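PDB 5C2V: hydrazine synthase subunit alpha from Candidatus Kuenenia stuttgartiensis, which supplies the active site of hydrazine synthase in which hydroxylamine, made by the gamma subunit, condenses with ammonia to give hydrazine in anammox metabolism. Local coordinates for residues 30-35 against 358-363; 57-62 against 80-85; 342-347 against 387-392. All blocks are in the same frame, centred on the assembly; numbering follows the deposited sequence.

Interaction 1 of 3, residues 30-35 against 358-363. With CA (calcium ion), chain B.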
loop_
_atom_site.group_PDB
_atom_site.type_symbol
_atom_site.label_atom_id
_atom_site.label_comp_id
_atom_site.label_asym_id
_atom_site.label_seq_id
_atom_site.Cartn_x
_atom_site.Cartn_y
_atom_site.Cartn_z
ATOM N N SER D 30 14.578 -35.409 -27.626
ATOM C CA SER D 30 13.550 -36.084 -28.415
ATOM C C SER D 30 12.301 -36.482 -27.624
ATOM O O SER D 30 11.320 -36.939 -28.209
ATOM C CB SER D 30 14.142 -37.329 -29.079
ATOM O OG SER D 30 14.566 -38.272 -28.110
ATOM N N GLN D 31 12.322 -36.295 -26.306
ATOM C CA GLN D 31 11.237 -36.790 -25.453
ATOM C C GLN D 31 11.022 -35.909 -24.223
ATOM O O GLN D 31 11.963 -35.306 -23.710
ATOM C CB GLN D 31 11.513 -38.233 -25.010
ATOM C CG GLN D 31 11.365 -39.283 -26.110
ATOM C CD GLN D 31 11.518 -40.704 -25.599
ATOM O OE1 GLN D 31 11.765 -40.929 -24.414
ATOM N NE2 GLN D 31 11.371 -41.674 -26.497
ATOM N N ILE D 32 9.779 -35.837 -23.754
ATOM C CA ILE D 32 9.456 -35.032 -22.578
ATOM C C ILE D 32 8.530 -35.763 -21.604
ATOM O O ILE D 32 7.700 -36.576 -22.008
ATOM C CB ILE D 32 8.795 -33.688 -22.970
ATOM C CG1 ILE D 32 7.461 -33.925 -23.682
ATOM C CG2 ILE D 32 9.727 -32.853 -23.842
ATOM C CD1 ILE D 32 6.712 -32.653 -24.010
ATOM N N LEU D 33 8.685 -35.467 -20.318
ATOM C CA LEU D 33 7.794 -35.989 -19.288
ATOM C C LEU D 33 6.876 -34.882 -18.790
ATOM O O LEU D 33 7.325 -33.752 -18.594
ATOM C CB LEU D 33 8.591 -36.566 -18.115
ATOM C CG LEU D 33 9.372 -37.865 -18.310
ATOM C CD1 LEU D 33 10.343 -38.068 -17.159
ATOM C CD2 LEU D 33 8.418 -39.040 -18.410
ATOM N N PHE D 34 5.599 -35.189 -18.584
ATOM C CA PHE D 34 4.704 -34.189 -18.004
ATOM C C PHE D 34 3.502 -34.792 -17.284
ATOM O O PHE D 34 3.163 -35.961 -17.471
ATOM C CB PHE D 34 4.228 -33.199 -19.076
ATOM C CG PHE D 34 3.437 -33.826 -20.189
ATOM C CD1 PHE D 34 2.055 -33.897 -20.121
ATOM C CD2 PHE D 34 4.073 -34.320 -21.316
ATOM C CE1 PHE D 34 1.324 -34.463 -21.149
ATOM C CE2 PHE D 34 3.347 -34.889 -22.346
ATOM C CZ PHE D 34 1.971 -34.960 -22.262
ATOM N N THR D 35 2.871 -33.971 -16.451
ATOM C CA THR D 35 1.736 -34.388 -15.639
ATOM C C THR D 35 0.406 -34.027 -16.293
ATOM O O THR D 35 0.214 -32.904 -16.769
ATOM C CB THR D 35 1.788 -33.747 -14.235
ATOM O OG1 THR D 35 3.052 -34.031 -13.621
ATOM C CG2 THR D 35 0.669 -34.282 -13.355
ATOM N N PHE D 358 -5.487 -26.300 -20.265
ATOM C CA PHE D 358 -4.035 -26.271 -20.099
ATOM C C PHE D 358 -3.342 -27.298 -20.987
ATOM O O PHE D 358 -3.761 -28.454 -21.061
ATOM C CB PHE D 358 -3.648 -26.514 -18.636
ATOM C CG PHE D 358 -3.707 -25.281 -17.778
ATOM C CD1 PHE D 358 -2.748 -24.288 -17.906
ATOM C CD2 PHE D 358 -4.705 -25.123 -16.830
ATOM C CE1 PHE D 358 -2.795 -23.153 -17.117
ATOM C CE2 PHE D 358 -4.755 -23.992 -16.037
ATOM C CZ PHE D 358 -3.798 -23.006 -16.180
ATOM N N GLY D 359 -2.272 -26.869 -21.649
ATOM C CA GLY D 359 -1.504 -27.748 -22.514
ATOM C C GLY D 359 -0.036 -27.375 -22.532
ATOM O O GLY D 359 0.353 -26.348 -21.983
ATOM N N ILE D 360 0.788 -28.208 -23.157
ATOM C CA ILE D 360 2.221 -27.941 -23.228
ATOM C C ILE D 360 2.572 -27.178 -24.504
ATOM O O ILE D 360 2.195 -27.584 -25.602
ATOM C CB ILE D 360 3.040 -29.242 -23.166
ATOM C CG1 ILE D 360 2.637 -30.063 -21.939
ATOM C CG2 ILE D 360 4.528 -28.934 -23.142
ATOM C CD1 ILE D 360 2.822 -29.331 -20.627
ATOM N N TYR D 361 3.290 -26.070 -24.347
ATOM C CA TYR D 361 3.631 -25.209 -25.476
ATOM C C TYR D 361 5.080 -24.730 -25.418
ATOM O O TYR D 361 5.637 -24.529 -24.336
ATOM C CB TYR D 361 2.700 -23.992 -25.525
ATOM C CG TYR D 361 1.232 -24.320 -25.695
ATOM C CD1 TYR D 361 0.439 -24.636 -24.601
ATOM C CD2 TYR D 361 0.636 -24.294 -26.949
ATOM C CE1 TYR D 361 -0.903 -24.933 -24.751
ATOM C CE2 TYR D 361 -0.706 -24.588 -27.109
ATOM C CZ TYR D 361 -1.470 -24.906 -26.006
ATOM O OH TYR D 361 -2.805 -25.199 -26.160
ATOM N N TRP D 362 5.683 -24.549 -26.590
ATOM C CA TRP D 362 6.977 -23.886 -26.692
ATOM C C TRP D 362 6.783 -22.391 -26.493
ATOM O O TRP D 362 5.941 -21.786 -27.148
ATOM C CB TRP D 362 7.635 -24.155 -28.048
ATOM C CG TRP D 362 8.201 -25.529 -28.190
ATOM C CD1 TRP D 362 7.750 -26.524 -29.006
ATOM C CD2 TRP D 362 9.331 -26.065 -27.491
ATOM N NE1 TRP D 362 8.528 -27.647 -28.860
ATOM C CE2 TRP D 362 9.506 -27.390 -27.935
ATOM C CE3 TRP D 362 10.211 -25.552 -26.534
ATOM C CZ2 TRP D 362 10.526 -28.209 -27.455
ATOM C CZ3 TRP D 362 11.222 -26.367 -26.058
ATOM C CH2 TRP D 362 11.371 -27.680 -26.519
ATOM N N PHE D 363 7.552 -21.791 -25.593
ATOM C CA PHE D 363 7.384 -20.369 -25.310
ATOM C C PHE D 363 8.064 -19.500 -26.364
ATOM O O PHE D 363 9.093 -19.874 -26.926
ATOM C CB PHE D 363 7.926 -20.028 -23.921
ATOM C CG PHE D 363 7.521 -18.664 -23.436
ATOM C CD1 PHE D 363 6.284 -18.465 -22.844
ATOM C CD2 PHE D 363 8.372 -17.581 -23.577
ATOM C CE1 PHE D 363 5.906 -17.212 -22.399
ATOM C CE2 PHE D 363 8.000 -16.326 -23.134
ATOM C CZ PHE D 363 6.765 -16.141 -22.543
HETATM CA CA CA B . -5.057 -30.089 -22.161
#
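A single side chain, I360, makes every close contact from 358-363, and it reaches two residues of 30-35 at once. F34 and I32 both point at it from the facing strand. F34 offers a ring face. CG1 of I360 lies over that face, displaced toward the rim, 4.2 Å from F34 CG. The other branch of I360 serves I32: CG2 stands 4.4 Å from I32 CD1. CG2 of I360 is anti to the backbone N and CG1 is beside it (chi1 -53°), and this places one branch at each partner. All three side chains are buried, and the contact is purely apolar. The two strands belong to different sheets; even at their closest pair, F34 and I360, the CA atoms are 8.5 Å apart. P385 and P387 of strand 381-387 also pack here, on I360 and I32 respectively. At the start of the segment, F358 O binds a calcium ion at 2.4 Å. D376, D377, W380 and D382 complete that site. Such apolar packing of one sheet on the next is what holds adjacent blades together in a beta-propeller, here the six-bladed one of the N-terminal domain.

Interaction 2 of 3, residues 57-62 against 80-85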
loop_
_atom_site.group_PDB
_atom_site.type_symbol
_atom_site.label_atom_id
_atom_site.label_comp_id
_atom_site.label_asym_id
_atom_site.label_seq_id
_atom_site.Cartn_x
_atom_site.Cartn_y
_atom_site.Cartn_z
ATOM N N SER D 57 -4.434 -37.947 -11.179
ATOM C CA SER D 57 -3.489 -37.451 -12.175
ATOM C C SER D 57 -2.408 -38.470 -12.497
ATOM O O SER D 57 -1.992 -39.246 -11.636
ATOM C CB SER D 57 -2.840 -36.153 -11.704
ATOM O OG SER D 57 -3.826 -35.186 -11.405
ATOM N N ARG D 58 -1.955 -38.462 -13.746
ATOM C CA ARG D 58 -0.948 -39.416 -14.190
ATOM C C ARG D 58 0.275 -38.715 -14.775
ATOM O O ARG D 58 0.168 -37.632 -15.346
ATOM C CB ARG D 58 -1.547 -40.373 -15.221
ATOM C CG ARG D 58 -1.981 -39.692 -16.509
ATOM C CD ARG D 58 -2.826 -40.613 -17.368
ATOM N NE ARG D 58 -3.014 -40.080 -18.713
ATOM C CZ ARG D 58 -3.808 -40.625 -19.629
ATOM N NH1 ARG D 58 -4.497 -41.721 -19.342
ATOM N NH2 ARG D 58 -3.916 -40.073 -20.830
ATOM N N ILE D 59 1.439 -39.337 -14.620
ATOM C CA ILE D 59 2.664 -38.829 -15.227
ATOM C C ILE D 59 2.948 -39.591 -16.513
ATOM O O ILE D 59 2.960 -40.822 -16.521
ATOM C CB ILE D 59 3.866 -38.950 -14.277
ATOM C CG1 ILE D 59 3.590 -38.199 -12.975
ATOM C CG2 ILE D 59 5.130 -38.430 -14.942
ATOM C CD1 ILE D 59 4.744 -38.219 -12.010
ATOM N N VAL D 60 3.172 -38.861 -17.600
ATOM C CA VAL D 60 3.316 -39.490 -18.906
ATOM C C VAL D 60 4.572 -39.060 -19.661
ATOM O O VAL D 60 5.114 -37.968 -19.443
ATOM C CB VAL D 60 2.092 -39.201 -19.796
ATOM C CG1 VAL D 60 0.846 -39.853 -19.217
ATOM C CG2 VAL D 60 1.891 -37.706 -19.949
ATOM N N LEU D 61 5.019 -39.942 -20.552
ATOM C CA LEU D 61 6.163 -39.693 -21.420
ATOM C C LEU D 61 5.708 -39.550 -22.869
ATOM O O LEU D 61 4.931 -40.366 -23.371
ATOM C CB LEU D 61 7.189 -40.824 -21.296
ATOM C CG LEU D 61 8.404 -40.784 -22.224
ATOM C CD1 LEU D 61 9.204 -39.509 -22.016
ATOM C CD2 LEU D 61 9.280 -42.010 -22.006
ATOM N N PHE D 62 6.203 -38.513 -23.536
ATOM C CA PHE D 62 5.774 -38.187 -24.890
ATOM C C PHE D 62 6.963 -37.956 -25.818
ATOM O O PHE D 62 7.884 -37.204 -25.489
ATOM C CB PHE D 62 4.867 -36.954 -24.869
ATOM C CG PHE D 62 4.501 -36.439 -26.231
ATOM C CD1 PHE D 62 3.513 -37.059 -26.978
ATOM C CD2 PHE D 62 5.135 -35.325 -26.758
ATOM C CE1 PHE D 62 3.172 -36.583 -28.232
ATOM C CE2 PHE D 62 4.797 -34.845 -28.010
ATOM C CZ PHE D 62 3.815 -35.475 -28.747
ATOM N N PHE D 80 2.367 -36.998 -9.725
ATOM C CA PHE D 80 2.697 -35.666 -10.224
ATOM C C PHE D 80 4.104 -35.229 -9.810
ATOM O O PHE D 80 4.845 -35.997 -9.195
ATOM C CB PHE D 80 1.664 -34.645 -9.735
ATOM C CG PHE D 80 1.529 -34.580 -8.237
ATOM C CD1 PHE D 80 0.774 -35.520 -7.551
ATOM C CD2 PHE D 80 2.147 -33.572 -7.517
ATOM C CE1 PHE D 80 0.649 -35.460 -6.176
ATOM C CE2 PHE D 80 2.023 -33.507 -6.141
ATOM C CZ PHE D 80 1.274 -34.452 -5.470
ATOM N N ASP D 81 4.453 -33.993 -10.161
ATOM C CA ASP D 81 5.760 -33.399 -9.860
ATOM C C ASP D 81 6.951 -34.203 -10.387
ATOM O O ASP D 81 7.727 -34.745 -9.602
ATOM C CB ASP D 81 5.917 -33.201 -8.349
ATOM C CG ASP D 81 5.139 -32.009 -7.834
ATOM O OD1 ASP D 81 4.880 -31.080 -8.627
ATOM O OD2 ASP D 81 4.788 -31.999 -6.636
ATOM N N PRO D 82 7.103 -34.279 -11.720
ATOM C CA PRO D 82 8.248 -34.986 -12.304
ATOM C C PRO D 82 9.561 -34.216 -12.157
ATOM O O PRO D 82 9.579 -33.003 -12.361
ATOM C CB PRO D 82 7.869 -35.112 -13.789
ATOM C CG PRO D 82 6.425 -34.683 -13.885
ATOM C CD PRO D 82 6.219 -33.731 -12.759
ATOM N N CYS D 83 10.640 -34.911 -11.809
ATOM C CA CYS D 83 11.979 -34.326 -11.864
ATOM C C CYS D 83 12.979 -35.345 -12.401
ATOM O O CYS D 83 13.163 -36.405 -11.807
ATOM C CB CYS D 83 12.414 -33.832 -10.484
ATOM S SG CYS D 83 13.945 -32.867 -10.486
ATOM N N THR D 84 13.643 -35.015 -13.504
ATOM C CA THR D 84 14.548 -35.962 -14.151
ATOM C C THR D 84 15.902 -36.036 -13.451
ATOM O O THR D 84 16.360 -35.062 -12.852
ATOM C CB THR D 84 14.780 -35.607 -15.637
ATOM O OG1 THR D 84 15.506 -34.376 -15.734
ATOM C CG2 THR D 84 13.454 -35.472 -16.372
ATOM N N TYR D 85 16.538 -37.201 -13.532
ATOM C CA TYR D 85 17.873 -37.391 -12.979
ATOM C C TYR D 85 18.899 -36.724 -13.890
ATOM O O TYR D 85 18.544 -36.147 -14.918
ATOM C CB TYR D 85 18.179 -38.882 -12.808
ATOM C CG TYR D 85 19.315 -39.199 -11.854
ATOM C CD1 TYR D 85 19.211 -38.912 -10.498
ATOM C CD2 TYR D 85 20.479 -39.805 -12.307
ATOM C CE1 TYR D 85 20.242 -39.207 -9.623
ATOM C CE2 TYR D 85 21.515 -40.104 -11.440
ATOM C CZ TYR D 85 21.391 -39.803 -10.100
ATOM O OH TYR D 85 22.421 -40.100 -9.236
#
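I59 lies against the backbone of F80 with one branch and against the ring of P82 with the other. Its CG1 is beside the backbone N and anti to the carbonyl carbon (chi1 -58°). CD1 continues this branch in an extended line and ends over the main chain of F80. It comes 3.5 Å from F80 N and 3.6 Å from F80 O, while CG1 is 3.8 Å from F80 CA. The methyl thus rests on the main chain of F80, not on its ring. CG2 goes the other way, anti to the backbone N. It meets P82 CG at 4.1 Å, the two side chains slanting across one another. The F80 side chain itself starts out away from 57-62, and it packs on P54 and Q384. At the ring edge, in its plane, sits D81 OD1. D81 has left-handed backbone angles (phi 56°, psi 67°). Its side chain therefore leaves on the far side, like that of F80, and P82 is the residue that turns toward I59. The carboxylate of D81 is held there by R126, in a salt bridge, and by the backbone N of S127. The next residue along from S57, R58, points away from the contact. It bonds Q36 through NE and makes a weak hydrogen bond to bound trimethyl glycine through NH1. I59 is therefore the neighbour of a ligand-pocket residue but faces the opposite way, into the protein. Its partner strand, 76-84, is the first of the next sheet. Packing of a blade's third strand on the first strand of the following blade fits the interface between consecutive blades of a beta-propeller.

Interaction 3 of 3, residues 342-347 against 387-392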
loop_
_atom_site.group_PDB
_atom_site.type_symbol
_atom_site.label_atom_id
_atom_site.label_comp_id
_atom_site.label_asym_id
_atom_site.label_seq_id
_atom_site.Cartn_x
_atom_site.Cartn_y
_atom_site.Cartn_z
ATOM N N PRO D 342 12.743 -23.567 -18.415
ATOM C CA PRO D 342 13.819 -23.058 -19.275
ATOM C C PRO D 342 14.762 -24.162 -19.755
ATOM O O PRO D 342 15.016 -25.121 -19.023
ATOM C CB PRO D 342 14.568 -22.071 -18.367
ATOM C CG PRO D 342 13.659 -21.823 -17.202
ATOM C CD PRO D 342 12.861 -23.071 -17.034
ATOM N N LEU D 343 15.274 -24.020 -20.974
ATOM C CA LEU D 343 16.242 -24.966 -21.519
ATOM C C LEU D 343 17.593 -24.290 -21.734
ATOM O O LEU D 343 17.655 -23.084 -21.970
ATOM C CB LEU D 343 15.740 -25.558 -22.840
ATOM C CG LEU D 343 14.685 -26.666 -22.792
ATOM C CD1 LEU D 343 14.343 -27.134 -24.200
ATOM C CD2 LEU D 343 15.167 -27.831 -21.943
ATOM N N PRO D 344 18.684 -25.070 -21.651
ATOM C CA PRO D 344 20.045 -24.599 -21.945
ATOM C C PRO D 344 20.201 -24.080 -23.374
ATOM O O PRO D 344 21.187 -23.414 -23.686
ATOM C CB PRO D 344 20.899 -25.850 -21.723
ATOM C CG PRO D 344 20.135 -26.641 -20.725
ATOM C CD PRO D 344 18.690 -26.426 -21.073
ATOM N N ASP D 345 19.226 -24.384 -24.226
ATOM C CA ASP D 345 19.227 -23.942 -25.615
ATOM C C ASP D 345 18.596 -22.561 -25.730
ATOM O O ASP D 345 18.365 -22.066 -26.835
ATOM C CB ASP D 345 18.470 -24.932 -26.500
ATOM C CG ASP D 345 18.915 -26.361 -26.285
ATOM O OD1 ASP D 345 20.105 -26.571 -25.971
ATOM O OD2 ASP D 345 18.074 -27.273 -26.427
ATOM N N ASP D 346 18.301 -21.971 -24.572
ATOM C CA ASP D 346 17.587 -20.699 -24.458
ATOM C C ASP D 346 16.153 -20.830 -24.953
ATOM O O ASP D 346 15.542 -19.853 -25.385
ATOM C CB ASP D 346 18.311 -19.581 -25.216
ATOM C CG ASP D 346 19.693 -19.303 -24.664
ATOM O OD1 ASP D 346 19.924 -19.593 -23.472
ATOM O OD2 ASP D 346 20.547 -18.794 -25.421
ATOM N N ARG D 347 15.619 -22.046 -24.886
ATOM C CA ARG D 347 14.202 -22.260 -25.131
ATOM C C ARG D 347 13.496 -22.475 -23.800
ATOM O O ARG D 347 14.143 -22.548 -22.755
ATOM C CB ARG D 347 13.980 -23.458 -26.057
ATOM C CG ARG D 347 14.650 -23.329 -27.416
ATOM C CD ARG D 347 14.308 -24.509 -28.315
ATOM N NE ARG D 347 14.824 -25.769 -27.789
ATOM C CZ ARG D 347 14.581 -26.958 -28.329
ATOM N NH1 ARG D 347 13.825 -27.053 -29.414
ATOM N NH2 ARG D 347 15.092 -28.054 -27.785
ATOM N N PRO D 387 11.344 -31.974 -19.800
ATOM C CA PRO D 387 12.014 -32.601 -20.944
ATOM C C PRO D 387 13.203 -33.454 -20.517
ATOM O O PRO D 387 13.851 -33.139 -19.518
ATOM C CB PRO D 387 12.472 -31.404 -21.780
ATOM C CG PRO D 387 12.632 -30.304 -20.790
ATOM C CD PRO D 387 11.534 -30.513 -19.787
ATOM N N VAL D 388 13.484 -34.521 -21.259
ATOM C CA VAL D 388 14.610 -35.379 -20.920
ATOM C C VAL D 388 15.880 -34.883 -21.613
ATOM O O VAL D 388 15.868 -34.525 -22.793
ATOM C CB VAL D 388 14.335 -36.868 -21.277
ATOM C CG1 VAL D 388 12.993 -37.306 -20.709
ATOM C CG2 VAL D 388 14.377 -37.111 -22.780
ATOM N N TYR D 389 16.963 -34.837 -20.840
ATOM C CA TYR D 389 18.278 -34.422 -21.317
ATOM C C TYR D 389 19.279 -34.543 -20.180
ATOM O O TYR D 389 18.895 -34.646 -19.013
ATOM C CB TYR D 389 18.260 -32.985 -21.857
ATOM C CG TYR D 389 18.028 -31.910 -20.816
ATOM C CD1 TYR D 389 16.743 -31.557 -20.425
ATOM C CD2 TYR D 389 19.095 -31.234 -20.237
ATOM C CE1 TYR D 389 16.529 -30.567 -19.480
ATOM C CE2 TYR D 389 18.892 -30.244 -19.295
ATOM C CZ TYR D 389 17.607 -29.916 -18.918
ATOM O OH TYR D 389 17.404 -28.932 -17.978
ATOM N N VAL D 390 20.563 -34.525 -20.516
ATOM C CA VAL D 390 21.603 -34.642 -19.504
ATOM C C VAL D 390 21.835 -33.302 -18.817
ATOM O O VAL D 390 22.181 -32.312 -19.461
ATOM C CB VAL D 390 22.925 -35.149 -20.107
ATOM C CG1 VAL D 390 23.988 -35.265 -19.026
ATOM C CG2 VAL D 390 22.711 -36.487 -20.798
ATOM N N LYS D 391 21.639 -33.280 -17.503
ATOM C CA LYS D 391 21.793 -32.057 -16.727
ATOM C C LYS D 391 23.159 -31.982 -16.063
ATOM O O LYS D 391 23.616 -32.949 -15.453
ATOM C CB LYS D 391 20.702 -31.956 -15.662
ATOM C CG LYS D 391 19.306 -31.782 -16.218
ATOM C CD LYS D 391 18.283 -31.759 -15.103
ATOM C CE LYS D 391 16.890 -31.551 -15.652
ATOM N NZ LYS D 391 15.870 -31.588 -14.570
ATOM N N TYR D 392 23.805 -30.828 -16.182
ATOM C CA TYR D 392 25.066 -30.599 -15.494
ATOM C C TYR D 392 24.813 -30.530 -13.994
ATOM O O TYR D 392 23.742 -30.108 -13.557
ATOM C CB TYR D 392 25.735 -29.316 -15.987
ATOM C CG TYR D 392 27.191 -29.208 -15.597
ATOM C CD1 TYR D 392 28.163 -29.938 -16.268
ATOM C CD2 TYR D 392 27.593 -28.377 -14.560
ATOM C CE1 TYR D 392 29.495 -29.845 -15.918
ATOM C CE2 TYR D 392 28.925 -28.277 -14.202
ATOM C CZ TYR D 392 29.871 -29.013 -14.884
ATOM O OH TYR D 392 31.198 -28.917 -14.533
#
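Residues 342-347 form the tip of a beta hairpin in the last propeller blade built from one continuous run of chain, strands 336-342 to 369-373, and 387-392 runs past it as irregular chain. L343 to D346 is a type I turn, closed by D346 N to L343 O at 2.9 Å. With D346 in a left-handed conformation and L343 N bonded to R347 O, the tip is a type I turn with a G1 bulge. The backbones stay apart: L343 and P387 have their CA atoms 8.7 Å from each other. Side chains fill the interval. L343 CD2 touches P387 CG at 3.7 Å and Y389 CE1 at 3.9 Å. Y389 has CG between the backbone N and the carbonyl carbon (chi1 68°), which turns the hydroxyl end of its ring toward 342-347. L343 and P344 both meet the ring at a slant. L343 also packs on W362, and Y341 lies against P387 and Y389. K23 of helix 18-25 binds P344 O and forms a salt bridge with D346. P344 and Y389 reach for each other from opposite directions, with P344 CG 4.1 Å from Y389 CE2 and P344 CD 4.2 Å from Y389 OH.

How the interactions relate
Interactions 1 and 2 share one sheet, made of strands 69-71, 58-63, 31-37 and 381-387, and interaction 3 lies at the end of its strand 381-387. The first three strands come early in the chain; the last closes the ring, a Velcro closure. Interaction 1 joins this blade to the preceding one, and interaction 2 joins it to the following one. Their centres are about 10 Å apart. The centre of interaction 3 is about 13 Å from that of interaction 1 and about 16 Å from that of interaction 2; a probable V388 N to Q31 O hydrogen bond joins it to interaction 1. Along the chain, interaction 2 is nested inside interaction 1, whose segments alternate with those of interaction 3.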